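Local coordinates for protein coatomer subunit delta (PDB 5FJZ) that belongs to the coatomer coat, probably required for vesicle budding from Golgi membranes and retrograde transport to the ER, its mu-homology domain binding tryptophan-based motifs such as that of Dsl1, at residues Y218-K231 with Y256-Q270. Residues are numbered along the deposited sequence; the frame is centred on the assembly and turned at random.
Sequences YPMTVSFQESTRDK and YDVITSLKSDEYLVQ
Glu226 and Leu262, like Thr228 and Thr260, are hydrogen-bonded pairs of two antiparallel strands, each exchanging two backbone bonds; Met220 and Val269 do the same beyond a break where the register slips by one. There Ser264, small enough to serve both backbone and ring, stands in for a backbone acceptor: Phe224 N donates to its OG at 3.0 Å. The same OG donates to a water 2.6 Å away, which donates to Val222 O and Asp265 O. Ser264 CB lies over the Phe224 ring centre, a CH-pi contact; CG between backbone N and carbonyl carbon (chi1 61°) holds that ring there. Its edge meets the face of Tyr267, centroids 5.1 Å apart, while Tyr267 OH reaches Leu123 O. Charge gathers at the other end, where long side chains span the gap. Extended Arg229 forms a salt bridge in the Asp257 conformer described: OD2 lies near the guanidinium plane, and NE meets it on the anti side at 2.8 Å. An alanine here would probably leave that carboxylate, and Glu11 O, without their partner. Lys231, bent near its tip, makes an off-centre cation-pi contact with Tyr256, NZ 3.8 Å from the ring centroid. Strands 220-229 and 257-269 thus form a long, interrupted antiparallel pair within the mixed beta-sheet of the mu-homology domain.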
loop_
_atom_site.group_PDB
_atom_site.type_symbol
_atom_site.label_atom_id
_atom_site.label_comp_id
_atom_site.label_asym_id
_atom_site.label_seq_id
_atom_site.Cartn_x
_atom_site.Cartn_y
_atom_site.Cartn_z
ATOM N N TYR A 218 11.770 -21.093 -4.760
ATOM C CA TYR A 218 10.958 -20.751 -3.605
ATOM C C TYR A 218 10.895 -19.214 -3.394
ATOM O O TYR A 218 11.808 -18.519 -3.840
ATOM C CB TYR A 218 11.533 -21.418 -2.354
ATOM C CG TYR A 218 11.429 -22.892 -2.394
ATOM C CD1 TYR A 218 10.306 -23.551 -1.977
ATOM C CD2 TYR A 218 12.523 -23.655 -2.803
ATOM C CE1 TYR A 218 10.227 -24.955 -2.061
ATOM C CE2 TYR A 218 12.446 -25.026 -2.933
ATOM C CZ TYR A 218 11.309 -25.670 -2.560
ATOM O OH TYR A 218 11.261 -27.048 -2.640
ATOM N N PRO A 219 9.817 -18.660 -2.792
ATOM C CA PRO A 219 8.578 -19.308 -2.301
ATOM C C PRO A 219 7.648 -19.838 -3.410
ATOM O O PRO A 219 7.422 -19.204 -4.449
ATOM C CB PRO A 219 7.957 -18.231 -1.454
ATOM C CG PRO A 219 8.425 -16.891 -2.060
ATOM C CD PRO A 219 9.744 -17.166 -2.723
ATOM N N MET A 220 7.093 -21.011 -3.216
ATOM C CA MET A 220 6.031 -21.490 -4.070
ATOM C C MET A 220 4.689 -21.092 -3.434
ATOM O O MET A 220 4.463 -21.332 -2.248
ATOM C CB MET A 220 6.094 -23.031 -4.186
ATOM C CG MET A 220 7.397 -23.549 -4.764
ATOM S SD MET A 220 7.429 -25.350 -4.940
ATOM C CE MET A 220 9.096 -25.567 -5.577
ATOM N N THR A 221 3.790 -20.545 -4.237
ATOM C CA THR A 221 2.548 -20.028 -3.741
ATOM C C THR A 221 1.414 -20.860 -4.256
ATOM O O THR A 221 1.412 -21.312 -5.424
ATOM C CB THR A 221 2.345 -18.575 -4.196
ATOM O OG1 THR A 221 3.350 -17.770 -3.604
ATOM C CG2 THR A 221 1.024 -18.042 -3.755
ATOM N N VAL A 222 0.409 -21.037 -3.446
ATOM C CA VAL A 222 -0.822 -21.701 -3.872
ATOM C C VAL A 222 -2.031 -20.735 -3.797
ATOM O O VAL A 222 -2.116 -19.908 -2.851
ATOM C CB VAL A 222 -1.114 -22.964 -3.078
ATOM C CG1 VAL A 222 -1.358 -22.660 -1.629
ATOM C CG2 VAL A 222 -2.349 -23.655 -3.616
ATOM N N SER A 223 -2.915 -20.863 -4.775
ATOM C CA SER A 223 -4.098 -20.018 -4.882
ATOM C C SER A 223 -5.331 -20.890 -5.061
ATOM O O SER A 223 -5.379 -21.715 -6.007
ATOM C CB SER A 223 -3.896 -19.084 -6.097
ATOM O OG SER A 223 -4.993 -18.187 -6.262
ATOM N N PHE A 224 -6.322 -20.696 -4.184
ATOM C CA PHE A 224 -7.580 -21.373 -4.236
ATOM C C PHE A 224 -8.687 -20.555 -3.590
ATOM O O PHE A 224 -8.446 -19.588 -2.860
ATOM C CB PHE A 224 -7.511 -22.743 -3.561
ATOM C CG PHE A 224 -7.139 -22.698 -2.062
ATOM C CD1 PHE A 224 -8.072 -22.336 -1.079
ATOM C CD2 PHE A 224 -5.825 -22.951 -1.662
ATOM C CE1 PHE A 224 -7.740 -22.329 0.248
ATOM C CE2 PHE A 224 -5.490 -22.908 -0.304
ATOM C CZ PHE A 224 -6.449 -22.604 0.630
ATOM N N GLN A 225 -9.906 -20.875 -3.970
ATOM C CA GLN A 225 -11.074 -20.127 -3.542
ATOM C C GLN A 225 -12.253 -21.039 -3.715
ATOM O O GLN A 225 -12.467 -21.564 -4.800
ATOM C CB GLN A 225 -11.213 -18.832 -4.384
ATOM C CG GLN A 225 -12.337 -17.847 -3.990
ATOM C CD GLN A 225 -12.368 -16.525 -4.766
ATOM O OE1 GLN A 225 -13.362 -15.817 -4.709
ATOM N NE2 GLN A 225 -11.286 -16.182 -5.477
ATOM N N GLU A 226 -13.104 -21.127 -2.717
ATOM C CA GLU A 226 -14.417 -21.770 -2.904
ATOM C C GLU A 226 -15.554 -21.012 -2.239
ATOM O O GLU A 226 -15.328 -20.342 -1.254
ATOM C CB GLU A 226 -14.360 -23.225 -2.352
ATOM C CG GLU A 226 -14.188 -23.318 -0.829
ATOM C CD GLU A 226 -14.994 -24.433 -0.165
ATOM O OE1 GLU A 226 -15.194 -25.482 -0.823
ATOM O OE2 GLU A 226 -15.389 -24.288 1.028
ATOM N N SER A 227 -16.771 -21.096 -2.791
ATOM C CA SER A 227 -17.941 -20.464 -2.167
ATOM C C SER A 227 -19.207 -21.296 -2.347
ATOM O O SER A 227 -19.319 -22.071 -3.321
ATOM C CB SER A 227 -18.156 -19.084 -2.726
ATOM O OG SER A 227 -18.292 -19.153 -4.121
ATOM N N THR A 228 -20.144 -21.127 -1.435
ATOM C CA THR A 228 -21.435 -21.861 -1.455
ATOM C C THR A 228 -22.569 -20.854 -1.151
ATOM O O THR A 228 -22.441 -20.089 -0.244
ATOM C CB THR A 228 -21.422 -23.137 -0.572
ATOM O OG1 THR A 228 -22.654 -23.263 0.132
ATOM C CG2 THR A 228 -20.258 -23.193 0.450
ATOM N N ARG A 229 -23.637 -20.866 -1.942
ATOM C CA ARG A 229 -24.849 -20.126 -1.622
ATOM C C ARG A 229 -25.870 -21.088 -1.055
ATOM O O ARG A 229 -26.289 -22.005 -1.769
ATOM C CB ARG A 229 -25.391 -19.413 -2.863
ATOM C CG ARG A 229 -26.607 -18.562 -2.555
ATOM C CD ARG A 229 -26.799 -17.582 -3.684
ATOM N NE ARG A 229 -27.912 -16.705 -3.378
ATOM C CZ ARG A 229 -28.041 -15.456 -3.786
ATOM N NH1 ARG A 229 -27.149 -14.911 -4.589
ATOM N NH2 ARG A 229 -29.093 -14.769 -3.400
ATOM N N ASP A 230 -26.249 -20.907 0.212
ATOM C CA ASP A 230 -27.192 -21.778 0.928
ATOM C C ASP A 230 -27.480 -21.091 2.260
ATOM O O ASP A 230 -26.560 -20.824 3.020
ATOM C CB ASP A 230 -26.567 -23.166 1.139
ATOM C CG ASP A 230 -27.450 -24.163 1.996
ATOM O OD1 ASP A 230 -28.493 -23.824 2.623
ATOM O OD2 ASP A 230 -27.029 -25.320 2.075
ATOM N N LYS A 231 -28.767 -20.851 2.574
ATOM C CA LYS A 231 -29.166 -20.302 3.872
ATOM C C LYS A 231 -28.509 -20.923 5.073
ATOM O O LYS A 231 -28.293 -20.271 6.120
ATOM C CB LYS A 231 -30.682 -20.482 4.100
ATOM C CG LYS A 231 -31.536 -19.402 3.510
ATOM C CD LYS A 231 -33.010 -19.825 3.562
ATOM C CE LYS A 231 -33.927 -18.814 4.209
ATOM N NZ LYS A 231 -33.934 -18.855 5.696
ATOM N N TYR A 256 -34.132 -14.343 3.596
ATOM C CA TYR A 256 -32.708 -13.967 3.401
ATOM C C TYR A 256 -31.967 -15.133 2.738
ATOM O O TYR A 256 -32.494 -16.235 2.631
ATOM C CB TYR A 256 -32.053 -13.593 4.691
ATOM C CG TYR A 256 -31.918 -14.754 5.657
ATOM C CD1 TYR A 256 -32.982 -15.106 6.496
ATOM C CD2 TYR A 256 -30.726 -15.467 5.767
ATOM C CE1 TYR A 256 -32.883 -16.159 7.388
ATOM C CE2 TYR A 256 -30.617 -16.529 6.638
ATOM C CZ TYR A 256 -31.681 -16.851 7.463
ATOM O OH TYR A 256 -31.570 -17.879 8.311
ATOM N N ASP A 257 -30.763 -14.854 2.244
ATOM C CA ASP A 257 -29.867 -15.868 1.721
ATOM C C ASP A 257 -28.482 -15.641 2.292
ATOM O O ASP A 257 -28.173 -14.528 2.793
ATOM C CB ASP A 257 -29.804 -15.684 0.218
ATOM C CG ASP A 257 -30.461 -16.795 -0.572
ATOM O OD1 ASP A 257 -31.648 -17.033 -0.331
ATOM O OD2 ASP A 257 -29.819 -17.414 -1.462
ATOM N N VAL A 258 -27.629 -16.654 2.191
ATOM C CA VAL A 258 -26.291 -16.642 2.758
ATOM C C VAL A 258 -25.352 -17.236 1.709
ATOM O O VAL A 258 -25.690 -18.271 1.093
ATOM C CB VAL A 258 -26.230 -17.486 4.007
ATOM C CG1 VAL A 258 -24.809 -17.589 4.585
ATOM C CG2 VAL A 258 -27.178 -16.940 5.100
ATOM N N ILE A 259 -24.225 -16.553 1.511
ATOM C CA ILE A 259 -23.086 -17.064 0.799
ATOM C C ILE A 259 -21.929 -17.244 1.762
ATOM O O ILE A 259 -21.605 -16.294 2.504
ATOM C CB ILE A 259 -22.699 -16.117 -0.309
ATOM C CG1 ILE A 259 -23.783 -16.077 -1.349
ATOM C CG2 ILE A 259 -21.312 -16.501 -0.916
ATOM C CD1 ILE A 259 -23.629 -14.996 -2.372
ATOM N N THR A 260 -21.282 -18.433 1.801
ATOM C CA THR A 260 -19.999 -18.597 2.490
ATOM C C THR A 260 -18.843 -18.770 1.527
ATOM O O THR A 260 -19.038 -19.289 0.407
ATOM C CB THR A 260 -19.895 -19.774 3.430
ATOM O OG1 THR A 260 -20.166 -20.969 2.680
ATOM C CG2 THR A 260 -20.873 -19.646 4.546
ATOM N N SER A 261 -17.684 -18.252 1.891
ATOM C CA SER A 261 -16.436 -18.358 1.024
ATOM C C SER A 261 -15.175 -18.540 1.846
ATOM O O SER A 261 -15.104 -18.133 3.034
ATOM C CB SER A 261 -16.222 -17.180 0.071
ATOM O OG SER A 261 -16.324 -15.961 0.778
ATOM N N LEU A 262 -14.162 -19.158 1.213
ATOM C CA LEU A 262 -12.801 -19.332 1.758
ATOM C C LEU A 262 -11.822 -19.179 0.614
ATOM O O LEU A 262 -12.098 -19.708 -0.495
ATOM C CB LEU A 262 -12.616 -20.707 2.365
ATOM C CG LEU A 262 -11.244 -21.005 2.972
ATOM C CD1 LEU A 262 -10.990 -20.234 4.237
ATOM C CD2 LEU A 262 -11.145 -22.510 3.241
ATOM N N LYS A 263 -10.861 -18.282 0.796
ATOM C CA LYS A 263 -9.908 -17.834 -0.188
ATOM C C LYS A 263 -8.543 -17.911 0.503
ATOM O O LYS A 263 -8.373 -17.470 1.662
ATOM C CB LYS A 263 -10.214 -16.398 -0.635
ATOM C CG LYS A 263 -9.350 -15.805 -1.730
ATOM C CD LYS A 263 -9.778 -14.398 -2.213
ATOM C CE LYS A 263 -8.817 -13.817 -3.189
ATOM N NZ LYS A 263 -9.407 -13.759 -4.533
ATOM N N SER A 264 -7.555 -18.463 -0.204
ATOM C CA SER A 264 -6.148 -18.258 0.190
ATOM C C SER A 264 -5.681 -16.819 -0.037
ATOM O O SER A 264 -6.160 -16.110 -0.887
ATOM C CB SER A 264 -5.218 -19.213 -0.565
ATOM O OG SER A 264 -5.310 -18.970 -1.991
ATOM N N ASP A 265 -4.747 -16.363 0.757
ATOM C CA ASP A 265 -4.012 -15.089 0.483
ATOM C C ASP A 265 -2.507 -15.424 0.461
ATOM O O ASP A 265 -2.004 -15.929 -0.541
ATOM C CB ASP A 265 -4.456 -14.034 1.487
ATOM C CG ASP A 265 -3.767 -12.665 1.241
ATOM O OD1 ASP A 265 -3.132 -12.513 0.198
ATOM O OD2 ASP A 265 -3.758 -11.821 2.139
ATOM N N GLU A 266 -1.784 -15.252 1.540
ATOM C CA GLU A 266 -0.361 -15.554 1.571
ATOM C C GLU A 266 -0.149 -17.015 2.029
ATOM O O GLU A 266 -0.103 -17.264 3.184
ATOM C CB GLU A 266 0.382 -14.582 2.482
ATOM C CG GLU A 266 0.341 -13.131 1.953
ATOM C CD GLU A 266 1.064 -12.083 2.835
ATOM O OE1 GLU A 266 1.558 -12.394 3.952
ATOM O OE2 GLU A 266 1.068 -10.899 2.442
ATOM N N TYR A 267 -0.152 -17.924 1.058
ATOM C CA TYR A 267 -0.311 -19.318 1.287
ATOM C C TYR A 267 0.859 -19.930 0.536
ATOM O O TYR A 267 0.809 -20.109 -0.702
ATOM C CB TYR A 267 -1.607 -19.856 0.827
ATOM C CG TYR A 267 -2.118 -21.070 1.587
ATOM C CD1 TYR A 267 -1.584 -22.340 1.330
ATOM C CD2 TYR A 267 -3.215 -20.992 2.428
ATOM C CE1 TYR A 267 -2.107 -23.470 1.940
ATOM C CE2 TYR A 267 -3.744 -22.120 3.045
ATOM C CZ TYR A 267 -3.149 -23.347 2.847
ATOM O OH TYR A 267 -3.655 -24.489 3.478
ATOM N N LEU A 268 1.920 -20.201 1.272
ATOM C CA LEU A 268 3.159 -20.565 0.630
ATOM C C LEU A 268 4.165 -21.537 1.311
ATOM O O LEU A 268 4.152 -21.689 2.468
ATOM C CB LEU A 268 3.922 -19.292 0.286
ATOM C CG LEU A 268 4.775 -18.427 1.198
ATOM C CD1 LEU A 268 4.337 -16.981 0.967
ATOM C CD2 LEU A 268 4.756 -18.717 2.653
ATOM N N VAL A 269 5.065 -22.057 0.491
ATOM C CA VAL A 269 6.191 -22.866 0.936
ATOM C C VAL A 269 7.473 -22.173 0.625
ATOM O O VAL A 269 7.751 -21.718 -0.475
ATOM C CB VAL A 269 6.035 -24.391 0.716
ATOM C CG1 VAL A 269 4.897 -24.759 -0.166
ATOM C CG2 VAL A 269 7.349 -25.119 0.438
ATOM N N GLN A 270 8.307 -22.114 1.623
ATOM C CA GLN A 270 9.457 -21.279 1.607
ATOM C C GLN A 270 10.678 -22.004 2.173
ATOM O O GLN A 270 11.780 -21.895 1.647
ATOM C CB GLN A 270 9.084 -20.098 2.499
ATOM C CG GLN A 270 10.060 -18.999 2.674
ATOM C CD GLN A 270 9.387 -17.689 2.386
ATOM O OE1 GLN A 270 8.499 -17.243 3.112
ATOM N NE2 GLN A 270 9.743 -17.107 1.270
ATOM O OXT GLN A 270 10.534 -22.569 3.264
HETATM O O HOH W 1 -3.202 -17.453 -2.363
HETATM O O HOH W 2 -6.976 -16.956 -3.771
HETATM O O HOH W 3 -29.832 -19.752 8.208
#